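Local structure of single-stranded DNA-binding protein WHY3, chloroplastic (Arabidopsis thaliana, 4KOQ) at residues F46-F51 / K65-S71; P26-E30 / L41-G45. The protein binds single-stranded DNA in chloroplasts and nucleus, protecting the plastid genome from illegitimate recombination and repressing transcription of the kinesin gene KP1. One frame throughout, in Å; residues are numbered along the deposited sequence.

In the fold
Both contacts belong to one antiparallel four-stranded sheet of the Whirly fold and share strand 39-56: contact 1 pairs its middle part with strand 59-70, outermost in this chain's sheet, contact 2 its early part with strand 20-33. Contact 1 lies near the centre of the chain, with one face on the apolar core and the other carrying polar and apolar groups. Contact 2, about 15 Å away between centres, is more exposed and farther from the chain centre; there regular pairing gives way to a beta bulge, a proline, a glycine and a bridging water, close to two other subunits of the homotetramer. Where the contacts touch, R27 N and F46 O make a probable hydrogen bond (2.9 Å) and L47 packs on P26.

Contact 1 (F46-F51 / K65-S71); sequences FLLLQF and KQVFSLS. With PO4 (phosphate ion), chain B.
The antiparallel beta hairpin of strands 39-56 and 59-70, in one four-stranded sheet of the Whirly fold, is zipped here by three hydrogen-bonded pairs: L47 with L70, L49 with F68 and F51 with Q66. Six backbone bonds join them, the shortest from L70 N to L47 O at 2.7 Å. On the face carrying L47, L49, F51, F68 and L70, the L49 and L70 side chains cross obliquely, L49 CD1 reaching L70 CG at 4.0 Å; L107 of strand 103-111 covers them. On the other face L48 CD1 leans on V67 CB (4.0 Å). Q50 and K65 run alongside each other, and K65 NZ donates to Q50 OE1 at 2.8 Å, tilted 28° from the amide plane. The lysine's CG sits between its backbone N and carbonyl carbon (chi1 75°), and the extended chain beyond carries NZ to the amide oxygen. Replacing Q50 by an alanine is likely to leave the K65 ammonium without this acceptor and V67 CG1 without the apolar neighbour CG. On the side of strand 59-70 away from 46-51, a phosphate ion, probably from the crystallisation liquor, is also bound by H91 and K105; its O3 stands over one face of the F68 ring, offset toward the rim. S69 holds the phosphate by two bonds: S69 N donates to O3 at 3.0 Å, nearly straight (172°), and S69 OG donates to O4 at 2.9 Å.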
ATOM      1  N   PHE A  46      11.598  14.321   1.455  1.00 21.01           N
ATOM      2  CA  PHE A  46      12.584  13.444   2.120  1.00 19.25           C
ATOM      3  C   PHE A  46      12.121  13.238   3.544  1.00 21.04           C
ATOM      4  O   PHE A  46      11.101  13.803   3.954  1.00 19.89           O
ATOM      5  CB  PHE A  46      13.993  14.062   2.102  1.00 19.46           C
ATOM      6  CG  PHE A  46      14.091  15.401   2.804  1.00 21.90           C
ATOM      7  CD1 PHE A  46      13.721  16.557   2.144  1.00 24.98           C
ATOM      8  CD2 PHE A  46      14.570  15.504   4.101  1.00 22.71           C
ATOM      9  CE1 PHE A  46      13.805  17.805   2.783  1.00 31.15           C
ATOM     10  CE2 PHE A  46      14.660  16.749   4.740  1.00 29.69           C
ATOM     11  CZ  PHE A  46      14.268  17.897   4.067  1.00 29.89           C
ATOM     12  N   LEU A  47      12.860  12.418   4.294  1.00 17.96           N
ATOM     13  CA  LEU A  47      12.583  12.206   5.691  1.00 18.08           C
ATOM     14  C   LEU A  47      13.735  12.757   6.520  1.00 20.02           C
ATOM     15  O   LEU A  47      14.917  12.492   6.234  1.00 21.50           O
ATOM     16  CB  LEU A  47      12.466  10.692   6.007  1.00 19.43           C
ATOM     17  CG  LEU A  47      11.287   9.979   5.331  1.00 17.83           C
ATOM     18  CD1 LEU A  47      11.207   8.517   5.723  1.00 22.86           C
ATOM     19  CD2 LEU A  47       9.960  10.649   5.603  1.00 22.00           C
ATOM     20  N   LEU A  48      13.396  13.498   7.556  1.00 17.97           N
ATOM     21  CA  LEU A  48      14.380  14.036   8.473  1.00 19.99           C
ATOM     22  C   LEU A  48      14.455  13.165   9.723  1.00 20.41           C
ATOM     23  O   LEU A  48      13.481  13.023  10.469  1.00 24.03           O
ATOM     24  CB  LEU A  48      13.979  15.452   8.916  1.00 23.56           C
ATOM     25  CG  LEU A  48      14.997  16.152   9.831  1.00 31.57           C
ATOM     26  CD1 LEU A  48      16.351  16.229   9.153  1.00 30.65           C
ATOM     27  CD2 LEU A  48      14.513  17.537  10.228  1.00 44.05           C
ATOM     28  N   LEU A  49      15.626  12.598   9.937  1.00 18.57           N
ATOM     29  CA  LEU A  49      15.904  11.780  11.103  1.00 18.82           C
ATOM     30  C   LEU A  49      16.671  12.595  12.131  1.00 22.48           C
ATOM     31  O   LEU A  49      17.669  13.202  11.786  1.00 23.57           O
ATOM     32  CB  LEU A  49      16.815  10.622  10.723  1.00 17.33           C
ATOM     33  CG  LEU A  49      16.494   9.740   9.518  1.00 31.92           C
ATOM     34  CD1 LEU A  49      17.251   8.417   9.621  1.00 30.31           C
ATOM     35  CD2 LEU A  49      15.065   9.484   9.368  1.00 27.45           C
ATOM     36  N   GLN A  50      16.203  12.586  13.377  1.00 20.48           N
ATOM     37  CA  GLN A  50      16.876  13.288  14.475  1.00 21.06           C
ATOM     38  C   GLN A  50      17.223  12.302  15.559  1.00 20.59           C
ATOM     39  O   GLN A  50      16.345  11.623  16.071  1.00 20.56           O
ATOM     40  CB  GLN A  50      15.957  14.375  15.026  1.00 25.49           C
ATOM     41  CG  GLN A  50      15.434  15.308  13.913  1.00 28.85           C
ATOM     42  CD  GLN A  50      14.742  16.570  14.459  1.00 42.44           C
ATOM     43  OE1 GLN A  50      15.266  17.264  15.339  1.00 46.20           O
ATOM     44  NE2 GLN A  50      13.573  16.860  13.937  1.00 43.44           N
ATOM     45  N   PHE A  51      18.508  12.207  15.901  1.00 19.57           N
ATOM     46  CA  PHE A  51      18.980  11.241  16.893  1.00 18.22           C
ATOM     47  C   PHE A  51      19.438  12.042  18.104  1.00 23.91           C
ATOM     48  O   PHE A  51      20.129  13.063  17.939  1.00 22.74           O
ATOM     49  CB  PHE A  51      20.208  10.459  16.395  1.00 23.95           C
ATOM     50  CG  PHE A  51      19.957   9.508  15.215  1.00 17.57           C
ATOM     51  CD1 PHE A  51      19.805   9.985  13.921  1.00 18.78           C
ATOM     52  CD2 PHE A  51      19.969   8.132  15.422  1.00 24.75           C
ATOM     53  CE1 PHE A  51      19.613   9.115  12.871  1.00 23.05           C
ATOM     54  CE2 PHE A  51      19.794   7.262  14.373  1.00 22.41           C
ATOM     55  CZ  PHE A  51      19.620   7.756  13.099  1.00 16.13           C
ATOM     56  N   LYS A  65      21.439  16.894  19.556  1.00 31.94           N
ATOM     57  CA  LYS A  65      20.909  16.017  18.505  1.00 32.09           C
ATOM     58  C   LYS A  65      21.768  16.069  17.256  1.00 33.09           C
ATOM     59  O   LYS A  65      22.467  17.059  16.988  1.00 30.67           O
ATOM     60  CB  LYS A  65      19.494  16.431  18.156  1.00 25.81           C
ATOM     61  CG  LYS A  65      19.387  17.669  17.335  1.00 37.40           C
ATOM     62  CD  LYS A  65      17.938  18.078  17.186  1.00 40.67           C
ATOM     63  CE  LYS A  65      17.817  19.328  16.325  1.00 44.73           C
ATOM     64  NZ  LYS A  65      16.398  19.718  16.101  1.00 39.33           N
ATOM     65  N   GLN A  66      21.719  14.996  16.480  1.00 22.73           N
ATOM     66  CA  GLN A  66      22.337  14.983  15.182  1.00 19.64           C
ATOM     67  C   GLN A  66      21.259  14.605  14.193  1.00 20.39           C
ATOM     68  O   GLN A  66      20.443  13.768  14.490  1.00 22.05           O
ATOM     69  CB  GLN A  66      23.486  13.998  15.133  1.00 29.20           C
ATOM     70  CG  GLN A  66      24.613  14.291  16.137  1.00 30.73           C
ATOM     71  CD  GLN A  66      25.399  15.525  15.827  1.00 29.21           C
ATOM     72  OE1 GLN A  66      25.410  16.023  14.701  1.00 28.75           O
ATOM     73  NE2 GLN A  66      26.082  16.060  16.857  1.00 36.21           N
ATOM     74  N   VAL A  67      21.282  15.232  13.033  1.00 22.19           N
ATOM     75  CA  VAL A  67      20.246  14.988  12.031  1.00 22.05           C
ATOM     76  C   VAL A  67      20.787  14.477  10.710  1.00 23.35           C
ATOM     77  O   VAL A  67      21.948  14.702  10.336  1.00 23.34           O
ATOM     78  CB  VAL A  67      19.438  16.274  11.772  1.00 25.59           C
ATOM     79  CG1 VAL A  67      19.010  16.864  13.106  1.00 27.65           C
ATOM     80  CG2 VAL A  67      20.237  17.245  10.987  1.00 35.43           C
ATOM     81  N   PHE A  68      19.925  13.771   9.986  1.00 18.63           N
ATOM     82  CA  PHE A  68      20.310  13.187   8.726  1.00 20.69           C
ATOM     83  C   PHE A  68      19.071  13.230   7.836  1.00 20.20           C
ATOM     84  O   PHE A  68      17.979  12.929   8.304  1.00 23.15           O
ATOM     85  CB  PHE A  68      20.803  11.751   8.943  1.00 22.40           C
ATOM     86  CG  PHE A  68      21.511  11.159   7.732  1.00 23.93           C
ATOM     87  CD1 PHE A  68      22.877  11.311   7.587  1.00 22.46           C
ATOM     88  CD2 PHE A  68      20.821  10.407   6.781  1.00 21.40           C
ATOM     89  CE1 PHE A  68      23.550  10.761   6.505  1.00 21.05           C
ATOM     90  CE2 PHE A  68      21.492   9.859   5.677  1.00 22.58           C
ATOM     91  CZ  PHE A  68      22.867  10.055   5.547  1.00 22.47           C
ATOM     92  N   SER A  69      19.224  13.684   6.598  1.00 19.41           N
ATOM     93  CA  SER A  69      18.119  13.756   5.645  1.00 22.75           C
ATOM     94  C   SER A  69      18.080  12.565   4.706  1.00 26.22           C
ATOM     95  O   SER A  69      18.897  12.487   3.787  1.00 30.08           O
ATOM     96  CB  SER A  69      18.275  15.017   4.797  1.00 28.75           C
ATOM     97  OG  SER A  69      18.186  16.167   5.622  1.00 31.78           O
ATOM     98  N   LEU A  70      17.107  11.675   4.890  1.00 19.59           N
ATOM     99  CA  LEU A  70      17.015  10.470   4.080  1.00 21.31           C
ATOM    100  C   LEU A  70      16.275  10.755   2.801  1.00 21.74           C
ATOM    101  O   LEU A  70      15.107  11.151   2.856  1.00 20.95           O
ATOM    102  CB  LEU A  70      16.186   9.408   4.816  1.00 25.99           C
ATOM    103  CG  LEU A  70      16.749   8.286   5.661  1.00 37.82           C
ATOM    104  CD1 LEU A  70      15.603   7.268   5.858  1.00 24.32           C
ATOM    105  CD2 LEU A  70      17.956   7.627   5.055  1.00 28.13           C
ATOM    106  N   SER A  71      16.943  10.574   1.669  1.00 22.20           N
ATOM    107  CA  SER A  71      16.351  10.790   0.361  1.00 22.60           C
ATOM    108  C   SER A  71      15.421   9.649  -0.029  1.00 17.87           C
ATOM    109  O   SER A  71      15.442   8.539   0.544  1.00 19.13           O
ATOM    110  CB  SER A  71      17.442  10.905  -0.697  1.00 25.12           C
ATOM    111  OG  SER A  71      17.975   9.614  -0.933  1.00 22.37           O
TER
HETATM  112  P   PO4 B 301      22.014  15.863   6.017  0.60 45.32           P
HETATM  113  O1  PO4 B 301      21.734  15.942   7.489  0.60 45.46           O
HETATM  114  O2  PO4 B 301      23.410  16.352   5.719  0.60 45.11           O
HETATM  115  O3  PO4 B 301      21.910  14.474   5.490  0.60 21.01           O
HETATM  116  O4  PO4 B 301      20.978  16.698   5.290  0.60 51.17           O

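Contact 2 (P26-E30 / L41-G45)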
ATOM      1  N   PRO A  26       8.427  13.569   8.143  1.00 19.34           N
ATOM      2  CA  PRO A  26       8.430  13.766   6.699  1.00 20.74           C
ATOM      3  C   PRO A  26       8.499  15.249   6.310  1.00 25.08           C
ATOM      4  O   PRO A  26       8.069  16.139   7.058  1.00 25.63           O
ATOM      5  CB  PRO A  26       7.121  13.124   6.254  1.00 24.78           C
ATOM      6  CG  PRO A  26       6.335  12.955   7.451  1.00 26.96           C
ATOM      7  CD  PRO A  26       7.132  13.106   8.651  1.00 24.51           C
ATOM      8  N   ARG A  27       9.056  15.487   5.135  1.00 23.57           N
ATOM      9  CA  ARG A  27       9.197  16.826   4.559  1.00 28.54           C
ATOM     10  C   ARG A  27       8.702  16.778   3.125  1.00 25.34           C
ATOM     11  O   ARG A  27       9.084  15.897   2.351  1.00 21.41           O
ATOM     12  CB  ARG A  27      10.663  17.225   4.557  1.00 23.73           C
ATOM     13  CG  ARG A  27      11.233  17.480   5.916  1.00 24.72           C
ATOM     14  CD  ARG A  27      10.580  18.730   6.499  1.00 36.17           C
ATOM     15  NE  ARG A  27      11.272  19.177   7.696  1.00 42.07           N
ATOM     16  CZ  ARG A  27      10.782  19.108   8.928  1.00 46.84           C
ATOM     17  NH1 ARG A  27       9.573  18.621   9.164  1.00 56.61           N
ATOM     18  NH2 ARG A  27      11.504  19.541   9.940  1.00 52.05           N
ATOM     19  N   ALA A  28       7.859  17.740   2.762  1.00 26.23           N
ATOM     20  CA  ALA A  28       7.134  17.695   1.497  1.00 25.73           C
ATOM     21  C   ALA A  28       8.032  18.009   0.315  1.00 25.05           C
ATOM     22  O   ALA A  28       9.027  18.691   0.474  1.00 27.62           O
ATOM     23  CB  ALA A  28       5.982  18.720   1.545  1.00 32.34           C
ATOM     24  N   PRO A  29       7.657  17.552  -0.886  1.00 23.79           N
ATOM     25  CA  PRO A  29       8.379  18.059  -2.044  1.00 25.20           C
ATOM     26  C   PRO A  29       8.159  19.573  -2.230  1.00 33.50           C
ATOM     27  O   PRO A  29       7.237  20.120  -1.629  1.00 31.96           O
ATOM     28  CB  PRO A  29       7.794  17.257  -3.206  1.00 26.72           C
ATOM     29  CG  PRO A  29       6.484  16.814  -2.764  1.00 31.87           C
ATOM     30  CD  PRO A  29       6.498  16.731  -1.261  1.00 27.84           C
ATOM     31  N   GLU A  30       9.015  20.204  -3.034  1.00 34.65           N
ATOM     32  CA  GLU A  30       8.891  21.620  -3.364  1.00 38.31           C
ATOM     33  C   GLU A  30       8.468  21.764  -4.812  1.00 38.16           C
ATOM     34  O   GLU A  30       8.885  20.994  -5.673  1.00 31.95           O
ATOM     35  CB  GLU A  30      10.208  22.352  -3.139  1.00 35.76           C
ATOM     36  CG  GLU A  30      10.590  22.483  -1.688  1.00 42.50           C
ATOM     37  CD  GLU A  30      11.932  23.181  -1.493  1.00 55.48           C
ATOM     38  OE1 GLU A  30      12.500  23.676  -2.490  1.00 54.00           O
ATOM     39  OE2 GLU A  30      12.423  23.232  -0.345  1.00 58.51           O
ATOM     40  N   LEU A  41       7.430  20.046  -9.982  1.00 35.91           N
ATOM     41  CA  LEU A  41       8.157  19.574  -8.812  1.00 28.09           C
ATOM     42  C   LEU A  41       9.596  19.917  -9.022  1.00 30.92           C
ATOM     43  O   LEU A  41      10.175  19.502 -10.004  1.00 39.56           O
ATOM     44  CB  LEU A  41       7.995  18.040  -8.640  1.00 31.87           C
ATOM     45  CG  LEU A  41       8.783  17.495  -7.430  1.00 29.17           C
ATOM     46  CD1 LEU A  41       8.014  16.371  -6.763  1.00 36.30           C
ATOM     47  CD2 LEU A  41      10.109  16.997  -7.874  1.00 36.30           C
ATOM     48  N   THR A  42      10.182  20.671  -8.102  1.00 34.75           N
ATOM     49  CA  THR A  42      11.562  21.093  -8.240  1.00 41.69           C
ATOM     50  C   THR A  42      12.491  20.420  -7.224  1.00 45.74           C
ATOM     51  O   THR A  42      13.703  20.407  -7.403  1.00 42.62           O
ATOM     52  CB  THR A  42      11.677  22.602  -8.053  1.00 44.62           C
ATOM     53  OG1 THR A  42      11.075  22.975  -6.810  1.00 42.37           O
ATOM     54  CG2 THR A  42      10.969  23.332  -9.203  1.00 43.18           C
ATOM     55  N   LYS A  43      11.924  19.871  -6.152  1.00 36.04           N
ATOM     56  CA  LYS A  43      12.716  19.104  -5.190  1.00 39.53           C
ATOM     57  C   LYS A  43      11.852  17.998  -4.561  1.00 25.80           C
ATOM     58  O   LYS A  43      10.775  18.268  -4.094  1.00 28.17           O
ATOM     59  CB  LYS A  43      13.240  20.021  -4.096  1.00 38.47           C
ATOM     60  CG  LYS A  43      14.269  19.373  -3.169  1.00 47.83           C
ATOM     61  CD  LYS A  43      14.647  20.307  -2.037  1.00 45.31           C
ATOM     62  CE  LYS A  43      16.002  19.963  -1.428  1.00 54.57           C
ATOM     63  NZ  LYS A  43      15.965  18.736  -0.596  1.00 59.91           N
ATOM     64  N   GLU A  44      12.336  16.766  -4.612  1.00 32.56           N
ATOM     65  CA  GLU A  44      11.668  15.665  -3.949  1.00 29.92           C
ATOM     66  C   GLU A  44      11.556  15.934  -2.476  1.00 25.65           C
ATOM     67  O   GLU A  44      12.368  16.640  -1.869  1.00 27.62           O
ATOM     68  CB  GLU A  44      12.466  14.385  -4.101  1.00 26.99           C
ATOM     69  CG  GLU A  44      12.613  13.855  -5.448  1.00 36.91           C
ATOM     70  CD  GLU A  44      13.422  12.575  -5.421  1.00 43.84           C
ATOM     71  OE1 GLU A  44      14.439  12.500  -4.645  1.00 34.82           O
ATOM     72  OE2 GLU A  44      13.000  11.639  -6.142  1.00 35.24           O
ATOM     73  N   GLY A  45      10.544  15.332  -1.879  1.00 24.68           N
ATOM     74  CA  GLY A  45      10.453  15.265  -0.450  1.00 18.75           C
ATOM     75  C   GLY A  45      11.508  14.352   0.132  1.00 19.23           C
ATOM     76  O   GLY A  45      12.230  13.681  -0.597  1.00 20.99           O
TER
HETATM   77  O   HOH W   1      11.626  19.159  -0.347  1.00 31.45           O
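L41 meets P29 through a methyl, CD1 lying 3.7 Å from the proline CB. Its CG is anti to the backbone N (chi1 178°), and CD1 closes on the proline; L41 also packs on V11 of a neighbouring subunit. Next, T42 and K43 both sit opposite E30, making a classic bulge in the hairpin of strands 20-33 and 39-56. E30 O takes T42 N at 2.8 Å and, at a longer 3.3 Å, K43 N, both from the same face of its carbonyl plane; T42 OG1 adds a weak third bond. K43 O in turn accepts E30 N at 2.8 Å. The K43 and E30 side chains lie side by side through their carbons, CB to CB 3.9 Å, while the ammonium turns off at chi4 (-73°), leaving K43 NZ 5.7 Å from E30 OE2. E44 contributes its carbonyl: one water donates to both E44 O and A28 O, linking the two segments beside the close approach of P29 and G45. G45 CA then presses on R27 O at 3.2 Å, where a beta carbon would clash. The polar part of the contact is mostly main-chain: one carbonyl gathers the bulge's N-H groups, a water spans two more carbonyls, and the opposite charges of E30 and K43 remain near without a salt bridge.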